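Local structure of DNA ligase (Archaeoglobus fulgidus, 3GDE) at residues E504-E509 with R526-R531; K460-G465 with K515-Y520; R40-V45 with R202-A207; V46-G51 with K119-F124. The protein probably seals nicks in double-stranded DNA during replication, recombination and repair, using ATP and passing through an adenylated lysine intermediate. One frame throughout, in Å; residues are numbered along the deposited sequence.

Contact 1 (E504-E509 with R526-R531); sequences EVAYQE and RFVRLR. With PO4 (phosphate ion), chain D.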
loop_
_atom_site.group_PDB
_atom_site.type_symbol
_atom_site.label_atom_id
_atom_site.label_comp_id
_atom_site.label_asym_id
_atom_site.label_seq_id
_atom_site.Cartn_x
_atom_site.Cartn_y
_atom_site.Cartn_z
ATOM N N GLU A 504 -4.004 -10.644 7.581
ATOM C CA GLU A 504 -3.558 -11.811 6.814
ATOM C C GLU A 504 -4.500 -12.990 7.103
ATOM O O GLU A 504 -4.700 -13.374 8.263
ATOM C CB GLU A 504 -2.109 -12.188 7.125
ATOM C CG GLU A 504 -1.594 -13.343 6.238
ATOM C CD GLU A 504 -0.150 -13.720 6.486
ATOM O OE1 GLU A 504 0.577 -12.955 7.169
ATOM O OE2 GLU A 504 0.272 -14.790 5.972
ATOM N N VAL A 505 -5.067 -13.550 6.037
ATOM C CA VAL A 505 -6.115 -14.560 6.120
ATOM C C VAL A 505 -5.725 -15.804 5.311
ATOM O O VAL A 505 -5.361 -15.698 4.131
ATOM C CB VAL A 505 -7.461 -14.008 5.583
ATOM C CG1 VAL A 505 -8.564 -15.053 5.667
ATOM C CG2 VAL A 505 -7.874 -12.753 6.340
ATOM N N ALA A 506 -5.802 -16.970 5.960
ATOM C CA ALA A 506 -5.669 -18.252 5.278
ATOM C C ALA A 506 -7.058 -18.787 4.926
ATOM O O ALA A 506 -8.061 -18.371 5.500
ATOM C CB ALA A 506 -4.917 -19.250 6.156
ATOM N N TYR A 507 -7.115 -19.727 3.993
ATOM C CA TYR A 507 -8.384 -20.292 3.557
ATOM C C TYR A 507 -8.164 -21.702 3.013
ATOM O O TYR A 507 -7.037 -22.065 2.670
ATOM C CB TYR A 507 -9.006 -19.396 2.473
ATOM C CG TYR A 507 -8.124 -19.224 1.257
ATOM C CD1 TYR A 507 -8.310 -20.013 0.128
ATOM C CD2 TYR A 507 -7.096 -18.274 1.241
ATOM C CE1 TYR A 507 -7.496 -19.875 -0.990
ATOM C CE2 TYR A 507 -6.266 -18.125 0.117
ATOM C CZ TYR A 507 -6.477 -18.932 -0.994
ATOM O OH TYR A 507 -5.675 -18.801 -2.118
ATOM N N GLN A 508 -9.237 -22.488 2.929
ATOM C CA GLN A 508 -9.177 -23.803 2.273
ATOM C C GLN A 508 -9.449 -23.695 0.772
ATOM O O GLN A 508 -8.790 -24.354 -0.040
ATOM C CB GLN A 508 -10.151 -24.800 2.918
ATOM C CG GLN A 508 -9.717 -25.307 4.304
ATOM C CD GLN A 508 -8.303 -25.860 4.326
ATOM O OE1 GLN A 508 -7.940 -26.704 3.505
ATOM N NE2 GLN A 508 -7.489 -25.373 5.262
ATOM N N GLU A 509 -10.416 -22.852 0.418
ATOM C CA GLU A 509 -10.863 -22.713 -0.960
ATOM C C GLU A 509 -11.490 -21.342 -1.226
ATOM O O GLU A 509 -12.081 -20.743 -0.335
ATOM C CB GLU A 509 -11.868 -23.824 -1.290
ATOM C CG GLU A 509 -12.126 -24.002 -2.781
ATOM C CD GLU A 509 -13.117 -25.122 -3.103
ATOM O OE1 GLU A 509 -14.029 -25.413 -2.281
ATOM O OE2 GLU A 509 -12.974 -25.703 -4.206
ATOM N N ARG A 526 -9.327 -18.242 7.914
ATOM C CA ARG A 526 -8.736 -18.397 9.232
ATOM C C ARG A 526 -7.749 -17.271 9.436
ATOM O O ARG A 526 -6.902 -17.027 8.585
ATOM C CB ARG A 526 -8.058 -19.781 9.370
ATOM C CG ARG A 526 -7.321 -20.022 10.697
ATOM C CD ARG A 526 -6.884 -21.501 10.870
ATOM N NE ARG A 526 -8.016 -22.344 11.259
ATOM C CZ ARG A 526 -8.432 -22.515 12.511
ATOM N NH1 ARG A 526 -7.800 -21.917 13.518
ATOM N NH2 ARG A 526 -9.492 -23.282 12.758
ATOM N N PHE A 527 -7.866 -16.594 10.575
ATOM C CA PHE A 527 -7.024 -15.453 10.894
ATOM C C PHE A 527 -5.601 -15.906 11.178
ATOM O O PHE A 527 -5.380 -16.802 11.987
ATOM C CB PHE A 527 -7.614 -14.691 12.085
ATOM C CG PHE A 527 -6.788 -13.496 12.541
ATOM C CD1 PHE A 527 -6.820 -12.286 11.834
ATOM C CD2 PHE A 527 -6.017 -13.570 13.702
ATOM C CE1 PHE A 527 -6.068 -11.191 12.261
ATOM C CE2 PHE A 527 -5.267 -12.470 14.142
ATOM C CZ PHE A 527 -5.303 -11.278 13.425
ATOM N N VAL A 528 -4.644 -15.291 10.488
ATOM C CA VAL A 528 -3.227 -15.520 10.738
ATOM C C VAL A 528 -2.660 -14.406 11.637
ATOM O O VAL A 528 -2.201 -14.679 12.748
ATOM C CB VAL A 528 -2.436 -15.647 9.410
ATOM C CG1 VAL A 528 -0.981 -16.014 9.675
ATOM C CG2 VAL A 528 -3.093 -16.697 8.491
ATOM N N ARG A 529 -2.709 -13.158 11.156
ATOM C CA ARG A 529 -2.295 -11.985 11.928
ATOM C C ARG A 529 -2.786 -10.665 11.327
ATOM O O ARG A 529 -3.151 -10.593 10.146
ATOM C CB ARG A 529 -0.772 -11.931 12.059
ATOM C CG ARG A 529 -0.036 -11.747 10.746
ATOM C CD ARG A 529 1.449 -11.975 10.958
ATOM N NE ARG A 529 1.927 -12.994 10.033
ATOM C CZ ARG A 529 2.168 -14.266 10.348
ATOM N NH1 ARG A 529 2.021 -14.720 11.584
ATOM N NH2 ARG A 529 2.580 -15.083 9.405
ATOM N N LEU A 530 -2.753 -9.619 12.153
ATOM C CA LEU A 530 -2.985 -8.255 11.707
ATOM C C LEU A 530 -1.772 -7.791 10.903
ATOM O O LEU A 530 -0.647 -7.962 11.340
ATOM C CB LEU A 530 -3.188 -7.334 12.925
ATOM C CG LEU A 530 -3.336 -5.813 12.765
ATOM C CD1 LEU A 530 -4.686 -5.413 12.141
ATOM C CD2 LEU A 530 -3.173 -5.151 14.120
ATOM N N ARG A 531 -1.998 -7.198 9.734
ATOM C CA ARG A 531 -0.878 -6.674 8.953
ATOM C C ARG A 531 -0.784 -5.146 9.020
ATOM O O ARG A 531 -1.366 -4.430 8.210
ATOM C CB ARG A 531 -0.898 -7.207 7.512
ATOM C CG ARG A 531 -0.762 -8.737 7.426
ATOM C CD ARG A 531 0.625 -9.236 7.893
ATOM N NE ARG A 531 1.682 -8.795 6.985
ATOM C CZ ARG A 531 2.106 -9.475 5.921
ATOM N NH1 ARG A 531 1.599 -10.672 5.630
ATOM N NH2 ARG A 531 3.063 -8.959 5.162
HETATM P P PO4 D . 2.982 -11.207 2.105
HETATM O O1 PO4 D . 3.991 -10.376 2.860
HETATM O O2 PO4 D . 3.696 -12.335 1.393
HETATM O O3 PO4 D . 1.989 -11.806 3.079
HETATM O O4 PO4 D . 2.271 -10.333 1.095
#

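Contact 2 (K460-G465 with K515-Y520); sequences KLLKVG and KYESGY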
loop_
_atom_site.group_PDB
_atom_site.type_symbol
_atom_site.label_atom_id
_atom_site.label_comp_id
_atom_site.label_asym_id
_atom_site.label_seq_id
_atom_site.Cartn_x
_atom_site.Cartn_y
_atom_site.Cartn_z
ATOM N N LYS A 460 -12.749 0.692 -4.879
ATOM C CA LYS A 460 -13.841 0.117 -4.088
ATOM C C LYS A 460 -13.414 -1.196 -3.418
ATOM O O LYS A 460 -12.571 -1.920 -3.944
ATOM C CB LYS A 460 -15.089 -0.073 -4.953
ATOM C CG LYS A 460 -15.787 1.249 -5.286
ATOM C CD LYS A 460 -16.561 1.188 -6.593
ATOM C CE LYS A 460 -18.040 1.024 -6.361
ATOM N NZ LYS A 460 -18.826 1.355 -7.593
ATOM N N LEU A 461 -13.983 -1.476 -2.248
ATOM C CA LEU A 461 -13.712 -2.723 -1.529
ATOM C C LEU A 461 -14.827 -3.714 -1.798
ATOM O O LEU A 461 -16.002 -3.416 -1.553
ATOM C CB LEU A 461 -13.583 -2.494 -0.016
ATOM C CG LEU A 461 -12.274 -2.087 0.667
ATOM C CD1 LEU A 461 -11.033 -2.272 -0.228
ATOM C CD2 LEU A 461 -12.355 -0.679 1.149
ATOM N N LEU A 462 -14.459 -4.885 -2.313
ATOM C CA LEU A 462 -15.426 -5.924 -2.633
ATOM C C LEU A 462 -15.335 -7.056 -1.607
ATOM O O LEU A 462 -14.278 -7.688 -1.449
ATOM C CB LEU A 462 -15.220 -6.443 -4.067
ATOM C CG LEU A 462 -15.044 -5.420 -5.205
ATOM C CD1 LEU A 462 -14.799 -6.100 -6.546
ATOM C CD2 LEU A 462 -16.249 -4.506 -5.313
ATOM N N LYS A 463 -16.445 -7.288 -0.901
ATOM C CA LYS A 463 -16.530 -8.338 0.117
ATOM C C LYS A 463 -16.206 -9.708 -0.446
ATOM O O LYS A 463 -16.564 -10.036 -1.572
ATOM C CB LYS A 463 -17.901 -8.374 0.788
ATOM C CG LYS A 463 -18.033 -7.430 1.960
ATOM C CD LYS A 463 -19.001 -7.995 2.997
ATOM C CE LYS A 463 -19.433 -6.921 3.978
ATOM N NZ LYS A 463 -20.364 -7.457 5.011
ATOM N N VAL A 464 -15.540 -10.510 0.368
ATOM C CA VAL A 464 -14.980 -11.760 -0.095
ATOM C C VAL A 464 -15.173 -12.873 0.955
ATOM O O VAL A 464 -15.040 -14.056 0.662
ATOM C CB VAL A 464 -13.512 -11.512 -0.540
ATOM C CG1 VAL A 464 -12.512 -12.340 0.226
ATOM C CG2 VAL A 464 -13.377 -11.654 -2.036
ATOM N N GLY A 465 -15.526 -12.486 2.174
ATOM C CA GLY A 465 -15.785 -13.472 3.205
ATOM C C GLY A 465 -15.891 -12.910 4.603
ATOM O O GLY A 465 -15.943 -11.690 4.801
ATOM N N LYS A 515 -23.271 -14.398 -3.141
ATOM C CA LYS A 515 -23.549 -13.734 -1.862
ATOM C C LYS A 515 -22.799 -12.415 -1.625
ATOM O O LYS A 515 -23.249 -11.576 -0.841
ATOM C CB LYS A 515 -23.393 -14.697 -0.678
ATOM C CG LYS A 515 -22.059 -14.656 0.039
ATOM C CD LYS A 515 -22.142 -15.340 1.405
ATOM C CE LYS A 515 -22.915 -14.501 2.423
ATOM N NZ LYS A 515 -22.778 -15.049 3.800
ATOM N N TYR A 516 -21.669 -12.224 -2.299
ATOM C CA TYR A 516 -20.947 -10.965 -2.191
ATOM C C TYR A 516 -20.728 -10.315 -3.542
ATOM O O TYR A 516 -20.575 -10.979 -4.567
ATOM C CB TYR A 516 -19.584 -11.137 -1.516
ATOM C CG TYR A 516 -19.586 -11.726 -0.123
ATOM C CD1 TYR A 516 -20.263 -11.105 0.929
ATOM C CD2 TYR A 516 -18.863 -12.881 0.153
ATOM C CE1 TYR A 516 -20.238 -11.646 2.213
ATOM C CE2 TYR A 516 -18.832 -13.423 1.421
ATOM C CZ TYR A 516 -19.512 -12.806 2.445
ATOM O OH TYR A 516 -19.474 -13.356 3.698
ATOM N N GLU A 517 -20.687 -8.992 -3.499
ATOM C CA GLU A 517 -20.368 -8.130 -4.625
ATOM C C GLU A 517 -19.155 -8.599 -5.445
ATOM O O GLU A 517 -19.122 -8.425 -6.661
ATOM C CB GLU A 517 -20.152 -6.702 -4.095
ATOM C CG GLU A 517 -19.186 -6.615 -2.880
ATOM C CD GLU A 517 -19.856 -6.575 -1.486
ATOM O OE1 GLU A 517 -19.348 -5.768 -0.671
ATOM O OE2 GLU A 517 -20.838 -7.332 -1.185
ATOM N N SER A 518 -18.173 -9.203 -4.782
ATOM C CA SER A 518 -16.951 -9.655 -5.449
ATOM C C SER A 518 -17.187 -10.802 -6.428
ATOM O O SER A 518 -16.436 -10.963 -7.381
ATOM C CB SER A 518 -15.902 -10.077 -4.415
ATOM O OG SER A 518 -16.271 -11.294 -3.784
ATOM N N GLY A 519 -18.226 -11.594 -6.177
ATOM C CA GLY A 519 -18.485 -12.816 -6.934
ATOM C C GLY A 519 -17.739 -14.026 -6.383
ATOM O O GLY A 519 -17.700 -15.075 -7.017
ATOM N N TYR A 520 -17.143 -13.878 -5.199
ATOM C CA TYR A 520 -16.300 -14.915 -4.594
ATOM C C TYR A 520 -16.513 -15.000 -3.097
ATOM O O TYR A 520 -16.855 -14.010 -2.453
ATOM C CB TYR A 520 -14.812 -14.674 -4.894
ATOM C CG TYR A 520 -14.488 -14.722 -6.367
ATOM C CD1 TYR A 520 -14.292 -15.935 -7.013
ATOM C CD2 TYR A 520 -14.400 -13.554 -7.119
ATOM C CE1 TYR A 520 -14.008 -15.992 -8.377
ATOM C CE2 TYR A 520 -14.122 -13.596 -8.482
ATOM C CZ TYR A 520 -13.927 -14.822 -9.106
ATOM O OH TYR A 520 -13.649 -14.877 -10.458
#

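Contact 3 (R40-V45 with R202-A207); sequences RDLYDV and RVAVVA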
loop_
_atom_site.group_PDB
_atom_site.type_symbol
_atom_site.label_atom_id
_atom_site.label_comp_id
_atom_site.label_asym_id
_atom_site.label_seq_id
_atom_site.Cartn_x
_atom_site.Cartn_y
_atom_site.Cartn_z
ATOM N N ARG A 40 1.691 22.895 -8.868
ATOM C CA ARG A 40 1.559 22.354 -7.515
ATOM C C ARG A 40 0.112 22.155 -7.066
ATOM O O ARG A 40 -0.146 21.285 -6.243
ATOM C CB ARG A 40 2.371 23.151 -6.494
ATOM C CG ARG A 40 2.057 24.607 -6.430
ATOM C CD ARG A 40 3.355 25.406 -6.417
ATOM N NE ARG A 40 3.957 25.478 -5.087
ATOM C CZ ARG A 40 4.227 26.617 -4.447
ATOM N NH1 ARG A 40 3.962 27.790 -5.018
ATOM N NH2 ARG A 40 4.779 26.585 -3.238
ATOM N N ASP A 41 -0.823 22.942 -7.604
ATOM C CA ASP A 41 -2.248 22.628 -7.455
ATOM C C ASP A 41 -2.574 21.345 -8.220
ATOM O O ASP A 41 -3.398 20.560 -7.770
ATOM C CB ASP A 41 -3.166 23.759 -7.953
ATOM C CG ASP A 41 -3.156 24.980 -7.054
ATOM O OD1 ASP A 41 -3.587 26.046 -7.528
ATOM O OD2 ASP A 41 -2.732 24.905 -5.882
ATOM N N LEU A 42 -1.945 21.158 -9.384
ATOM C CA LEU A 42 -2.114 19.932 -10.183
ATOM C C LEU A 42 -1.632 18.717 -9.386
ATOM O O LEU A 42 -2.370 17.757 -9.195
ATOM C CB LEU A 42 -1.377 20.019 -11.535
ATOM C CG LEU A 42 -1.385 18.719 -12.384
ATOM C CD1 LEU A 42 -2.809 18.243 -12.717
ATOM C CD2 LEU A 42 -0.548 18.825 -13.662
ATOM N N TYR A 43 -0.392 18.803 -8.913
ATOM C CA TYR A 43 0.226 17.797 -8.061
ATOM C C TYR A 43 -0.672 17.453 -6.880
ATOM O O TYR A 43 -1.015 16.289 -6.659
ATOM C CB TYR A 43 1.585 18.302 -7.566
ATOM C CG TYR A 43 2.347 17.301 -6.736
ATOM C CD1 TYR A 43 3.279 16.440 -7.328
ATOM C CD2 TYR A 43 2.138 17.209 -5.355
ATOM C CE1 TYR A 43 3.985 15.512 -6.563
ATOM C CE2 TYR A 43 2.834 16.288 -4.584
ATOM C CZ TYR A 43 3.756 15.438 -5.194
ATOM O OH TYR A 43 4.445 14.524 -4.425
ATOM N N ASP A 44 -1.065 18.468 -6.128
ATOM C CA ASP A 44 -1.910 18.245 -4.964
ATOM C C ASP A 44 -3.257 17.616 -5.324
ATOM O O ASP A 44 -3.701 16.694 -4.651
ATOM C CB ASP A 44 -2.106 19.545 -4.185
ATOM C CG ASP A 44 -0.868 19.958 -3.421
ATOM O OD1 ASP A 44 -0.038 19.084 -3.081
ATOM O OD2 ASP A 44 -0.725 21.171 -3.150
ATOM N N VAL A 45 -3.889 18.088 -6.393
ATOM C CA VAL A 45 -5.200 17.552 -6.793
ATOM C C VAL A 45 -5.110 16.055 -7.150
ATOM O O VAL A 45 -5.993 15.276 -6.793
ATOM C CB VAL A 45 -5.844 18.400 -7.946
ATOM C CG1 VAL A 45 -6.996 17.661 -8.629
ATOM C CG2 VAL A 45 -6.337 19.712 -7.406
ATOM N N ARG A 202 3.767 13.719 -9.427
ATOM C CA ARG A 202 4.967 13.953 -10.222
ATOM C C ARG A 202 4.741 13.561 -11.684
ATOM O O ARG A 202 5.111 14.297 -12.595
ATOM C CB ARG A 202 6.142 13.151 -9.651
ATOM C CG ARG A 202 7.484 13.862 -9.712
ATOM C CD ARG A 202 8.492 13.237 -10.663
ATOM N NE ARG A 202 9.260 12.200 -9.991
ATOM C CZ ARG A 202 10.528 11.874 -10.245
ATOM N NH1 ARG A 202 11.236 12.514 -11.174
ATOM N NH2 ARG A 202 11.092 10.888 -9.547
ATOM N N VAL A 203 4.148 12.392 -11.893
ATOM C CA VAL A 203 3.836 11.899 -13.234
ATOM C C VAL A 203 2.886 12.847 -13.997
ATOM O O VAL A 203 3.117 13.137 -15.177
ATOM C CB VAL A 203 3.292 10.429 -13.187
ATOM C CG1 VAL A 203 2.688 10.003 -14.517
ATOM C CG2 VAL A 203 4.407 9.465 -12.804
ATOM N N ALA A 204 1.839 13.329 -13.326
ATOM C CA ALA A 204 0.881 14.255 -13.931
ATOM C C ALA A 204 1.572 15.549 -14.378
ATOM O O ALA A 204 1.357 16.026 -15.501
ATOM C CB ALA A 204 -0.253 14.555 -12.974
ATOM N N VAL A 205 2.425 16.087 -13.507
ATOM C CA VAL A 205 3.162 17.304 -13.810
ATOM C C VAL A 205 4.086 17.126 -15.028
ATOM O O VAL A 205 4.196 18.020 -15.860
ATOM C CB VAL A 205 3.924 17.839 -12.570
ATOM C CG1 VAL A 205 4.806 19.056 -12.925
ATOM C CG2 VAL A 205 2.936 18.192 -11.450
ATOM N N VAL A 206 4.732 15.971 -15.142
ATOM C CA VAL A 206 5.587 15.698 -16.296
ATOM C C VAL A 206 4.723 15.582 -17.551
ATOM O O VAL A 206 5.094 16.099 -18.602
ATOM C CB VAL A 206 6.484 14.452 -16.083
ATOM C CG1 VAL A 206 7.223 14.052 -17.373
ATOM C CG2 VAL A 206 7.490 14.726 -14.975
ATOM N N ALA A 207 3.564 14.933 -17.422
ATOM C CA ALA A 207 2.634 14.785 -18.533
ATOM C C ALA A 207 2.109 16.136 -19.007
ATOM O O ALA A 207 1.917 16.326 -20.190
ATOM C CB ALA A 207 1.471 13.852 -18.164
#

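Contact 4 (V46-G51 with K119-F124); sequences VLFITG and KVRETF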
loop_
_atom_site.group_PDB
_atom_site.type_symbol
_atom_site.label_atom_id
_atom_site.label_comp_id
_atom_site.label_asym_id
_atom_site.label_seq_id
_atom_site.Cartn_x
_atom_site.Cartn_y
_atom_site.Cartn_z
ATOM N N VAL A 46 -4.037 15.665 -7.839
ATOM C CA VAL A 46 -3.867 14.281 -8.257
ATOM C C VAL A 46 -3.699 13.366 -7.031
ATOM O O VAL A 46 -4.362 12.327 -6.926
ATOM C CB VAL A 46 -2.712 14.110 -9.288
ATOM C CG1 VAL A 46 -2.384 12.641 -9.496
ATOM C CG2 VAL A 46 -3.099 14.746 -10.618
ATOM N N LEU A 47 -2.831 13.774 -6.108
ATOM C CA LEU A 47 -2.709 13.090 -4.826
ATOM C C LEU A 47 -4.033 13.082 -4.069
ATOM O O LEU A 47 -4.575 12.010 -3.795
ATOM C CB LEU A 47 -1.584 13.693 -3.979
ATOM C CG LEU A 47 -0.234 12.980 -4.111
ATOM C CD1 LEU A 47 0.373 13.170 -5.489
ATOM C CD2 LEU A 47 0.752 13.413 -3.013
ATOM N N PHE A 48 -4.561 14.272 -3.772
ATOM C CA PHE A 48 -5.763 14.419 -2.949
ATOM C C PHE A 48 -6.978 13.605 -3.421
ATOM O O PHE A 48 -7.686 13.025 -2.601
ATOM C CB PHE A 48 -6.149 15.897 -2.768
ATOM C CG PHE A 48 -5.138 16.710 -1.983
ATOM C CD1 PHE A 48 -3.981 16.127 -1.475
ATOM C CD2 PHE A 48 -5.364 18.055 -1.733
ATOM C CE1 PHE A 48 -3.058 16.877 -0.754
ATOM C CE2 PHE A 48 -4.458 18.809 -1.009
ATOM C CZ PHE A 48 -3.295 18.229 -0.526
ATOM N N ILE A 49 -7.217 13.541 -4.731
ATOM C CA ILE A 49 -8.372 12.785 -5.233
ATOM C C ILE A 49 -8.255 11.272 -4.955
ATOM O O ILE A 49 -9.275 10.570 -4.859
ATOM C CB ILE A 49 -8.669 13.088 -6.733
ATOM C CG1 ILE A 49 -10.056 12.572 -7.133
ATOM C CG2 ILE A 49 -7.571 12.519 -7.636
ATOM C CD1 ILE A 49 -10.588 13.164 -8.444
ATOM N N THR A 50 -7.020 10.788 -4.807
ATOM C CA THR A 50 -6.769 9.378 -4.492
ATOM C C THR A 50 -6.771 9.082 -2.990
ATOM O O THR A 50 -6.453 7.965 -2.586
ATOM C CB THR A 50 -5.437 8.867 -5.092
ATOM O OG1 THR A 50 -4.350 9.651 -4.591
ATOM C CG2 THR A 50 -5.455 8.947 -6.608
ATOM N N GLY A 51 -7.117 10.080 -2.175
ATOM C CA GLY A 51 -7.063 9.951 -0.722
ATOM C C GLY A 51 -5.665 9.937 -0.133
ATOM O O GLY A 51 -5.472 9.440 0.973
ATOM N N LYS A 119 -2.738 26.451 1.108
ATOM C CA LYS A 119 -2.861 26.476 2.565
ATOM C C LYS A 119 -3.096 25.091 3.185
ATOM O O LYS A 119 -2.512 24.778 4.229
ATOM C CB LYS A 119 -3.957 27.437 3.030
ATOM C CG LYS A 119 -3.771 27.884 4.484
ATOM C CD LYS A 119 -5.084 27.987 5.233
ATOM C CE LYS A 119 -5.105 29.246 6.101
ATOM N NZ LYS A 119 -5.662 30.420 5.321
ATOM N N VAL A 120 -3.940 24.277 2.553
ATOM C CA VAL A 120 -4.161 22.892 2.996
ATOM C C VAL A 120 -2.843 22.105 3.003
ATOM O O VAL A 120 -2.496 21.464 3.985
ATOM C CB VAL A 120 -5.219 22.154 2.126
ATOM C CG1 VAL A 120 -5.258 20.674 2.462
ATOM C CG2 VAL A 120 -6.593 22.766 2.334
ATOM N N ARG A 121 -2.122 22.183 1.895
ATOM C CA ARG A 121 -0.807 21.572 1.762
ATOM C C ARG A 121 0.182 22.038 2.843
ATOM O O ARG A 121 0.864 21.214 3.436
ATOM C CB ARG A 121 -0.242 21.889 0.387
ATOM C CG ARG A 121 1.150 21.372 0.160
ATOM C CD ARG A 121 1.041 20.008 -0.467
ATOM N NE ARG A 121 1.413 18.961 0.456
ATOM C CZ ARG A 121 1.159 17.671 0.277
ATOM N NH1 ARG A 121 0.499 17.246 -0.789
ATOM N NH2 ARG A 121 1.560 16.806 1.194
ATOM N N GLU A 122 0.241 23.348 3.085
ATOM C CA GLU A 122 1.174 23.934 4.067
ATOM C C GLU A 122 0.847 23.489 5.487
ATOM O O GLU A 122 1.739 23.102 6.231
ATOM C CB GLU A 122 1.174 25.472 4.013
ATOM C CG GLU A 122 1.344 26.083 2.622
ATOM C CD GLU A 122 2.797 26.213 2.153
ATOM O OE1 GLU A 122 2.999 26.917 1.132
ATOM O OE2 GLU A 122 3.726 25.628 2.781
ATOM N N THR A 123 -0.434 23.549 5.843
ATOM C CA THR A 123 -0.923 23.098 7.146
ATOM C C THR A 123 -0.633 21.607 7.376
ATOM O O THR A 123 -0.179 21.219 8.460
ATOM C CB THR A 123 -2.434 23.368 7.276
ATOM O OG1 THR A 123 -2.692 24.725 6.893
ATOM C CG2 THR A 123 -2.915 23.126 8.712
ATOM N N PHE A 124 -0.889 20.789 6.346
ATOM C CA PHE A 124 -0.535 19.351 6.355
ATOM C C PHE A 124 0.957 19.094 6.561
ATOM O O PHE A 124 1.330 18.240 7.375
ATOM C CB PHE A 124 -1.011 18.646 5.080
ATOM C CG PHE A 124 -2.492 18.337 5.061
ATOM C CD1 PHE A 124 -3.081 17.785 3.933
ATOM C CD2 PHE A 124 -3.300 18.614 6.162
ATOM C CE1 PHE A 124 -4.448 17.481 3.904
ATOM C CE2 PHE A 124 -4.667 18.330 6.135
ATOM C CZ PHE A 124 -5.236 17.757 5.003
#

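Contact 1 (E504-E509 with R526-R531)
Glu504-Ala506 and Arg526-Leu530 run as antiparallel neighbours, their short strand axes approaching to 4.7 Å. Ala506 and Arg526 form a hydrogen-bonded pair, Val505 and Phe527 a non-hydrogen-bonded one. Next, Val528 and Arg529 face Glu504 in a classic beta bulge: Val528 N donates to Glu504 O at 2.9 Å, and Glu504 N to Arg529 O at 2.7 Å. With CG anti to the backbone N (chi1 -175°), Glu504 brings OE1 between two arginines. Arg531 NH1 forms a salt bridge with Glu504 OE1, 2.9 Å, from above the carboxylate plane; the Arg529 NE bond to Glu504 OE1 is weak, 3.2 Å. Thr427 holds OE2. Arg531 NH1 also donates to phosphate O3 at 2.8 Å, Arg531 NH2 meets phosphate O1 almost straight at 2.9 Å, and Asp533 forms a salt bridge with Arg531 NH2. In the C-terminal OB-fold domain this network adjoins a phosphate, probably from the crystallisation liquor, that may mark an anion pocket; Arg272, a predicted ATP-binding residue, lies about 7 Å from Arg531 between side chains.

Contact 2 (K460-G465 with K515-Y520)
The Tyr516 ring, at the start of a type I beta turn (Tyr516 to Gly519) of the OB-fold domain, has the backbone N of Val464 over one face and Lys515 CG against the opposite one, 3.6 Å from its plane, while Tyr520 O sits in plane at the edge. Tyr516 CE2 approaches Gly465 N to 3.5 Å, and Tyr516 CD1 meets Lys463 CB at 3.6 Å. The turn, closed by Gly519 N on Tyr516 O, packs against the edge of strand 461-467. Leu462 CB touches Ser518 CB at 3.7 Å. Glu517 crosses the Lys463 side chain obliquely; its OE1 takes a weak, 3.3 Å hydrogen bond from Lys463 N, whereas Lys463 NZ goes to Glu450 on the adjoining strand. Ile542 of helix 542-550 touches both Leu462 and Ser518. A chi1 of 71° sets Ser518 OG between its own backbone N and carbonyl carbon, facing the strand. From there OG accepts from Tyr520 N, making an ST turn, and donates in the carbonyl plane to Lys463 O at 2.6 Å.

Contact 3 (R40-V45 with R202-A207)
Leu42 and Tyr43 meet Arg202, Ala204 and Val205 where the axes of the helical segments 40-45 and 202-207 approach to 8.6 Å, with 138° between their N-to-C directions. Side-chain packing carries the contact, and no hydrogen bond links the two segments. Leu42, with CG anti to the backbone N (chi1 174°), sends CD2 onto the facing turn, 3.9 Å from Ala204 O and 4.2 Å from Val205 CG2. That same methyl, CG2 of Val205, lies 4.1 Å from Tyr43 CB and near the plane of the tyrosine ring, at its edge. The Tyr43 ring reaches the first turn of helix 200-216, its CE1 coming to 3.4 Å from Arg202 N. Asp199 ties the two together from just before that helix, accepting from Arg202 N through OD1 and hydrogen bonding to Tyr43 OH through OD2. The contact thus joins helix 39-49 of the N-terminal DNA-binding domain to helix 200-216. Asp41 and Asp44 form salt bridges with Arg118 of helix 117-129, while Val203 packs on helix 187-197.

Contact 4 (V46-G51 with K119-F124)
Apolar packing centres on Phe48, whose ring projects from helix 39-49 to helix 117-129. With CG beside the backbone N (chi1 -65°), the ring brings CE2 to 4.0 Å from Val120 CG1, the two side chains passing alongside with opposed directions. Phe48 CZ approaches Phe124 CD1 more loosely, at 4.5 Å. Within the second segment Val120 CG1 also rests 3.6 Å above the Phe124 ring, nearer the ring's border than its centre, so one methyl serves both aromatics. The polar group at this interface is the guanidinium of Arg121. The Arg121 chain leaves with CG anti to the backbone N (chi1 177°) and then bends at chi2 and chi3, which carries the guanidinium to Phe48. It crosses the phenyl ring with the planes 37° apart, NH1 coming to 3.6 Å from Phe48 CE1, and Leu47 CD2 lies on its other flank at 4.4 Å from Arg121 NH1. Two partners fix the guanidinium: Asp44 through a salt bridge to NH1 and Val53 O through a hydrogen bond from NH2. In the helical N-terminal domain, Phe6 of helix 6-16 touches Phe48 and Val120, and Leu161 of helix 152-162 touches Phe48 and Phe124, while helix 172-182 packs on Val46.

Contacts 3 and 4 share helix 39-49, their centres 12 Å apart. They meet through Asp44 OD1 and Arg121 NH1, a 3.0 Å salt bridge, and through Ala204 packing on Val46. Both segments of contact 4 fall between those of contact 3 in the sequence, and both contacts close before the OB-fold contacts open. Contacts 1 and 2 reach the same antiparallel sheet, with centres 16 Å apart, and their segments alternate along the chain. Contacts 1 and 3 lie 38 Å apart between centres, on opposite sides of the chain's centre. Contact 4 approaches contact 2 to about 10 Å between nearest atoms without touching, consistent with the closed conformation, in which the N-terminal and C-terminal domains come near each other.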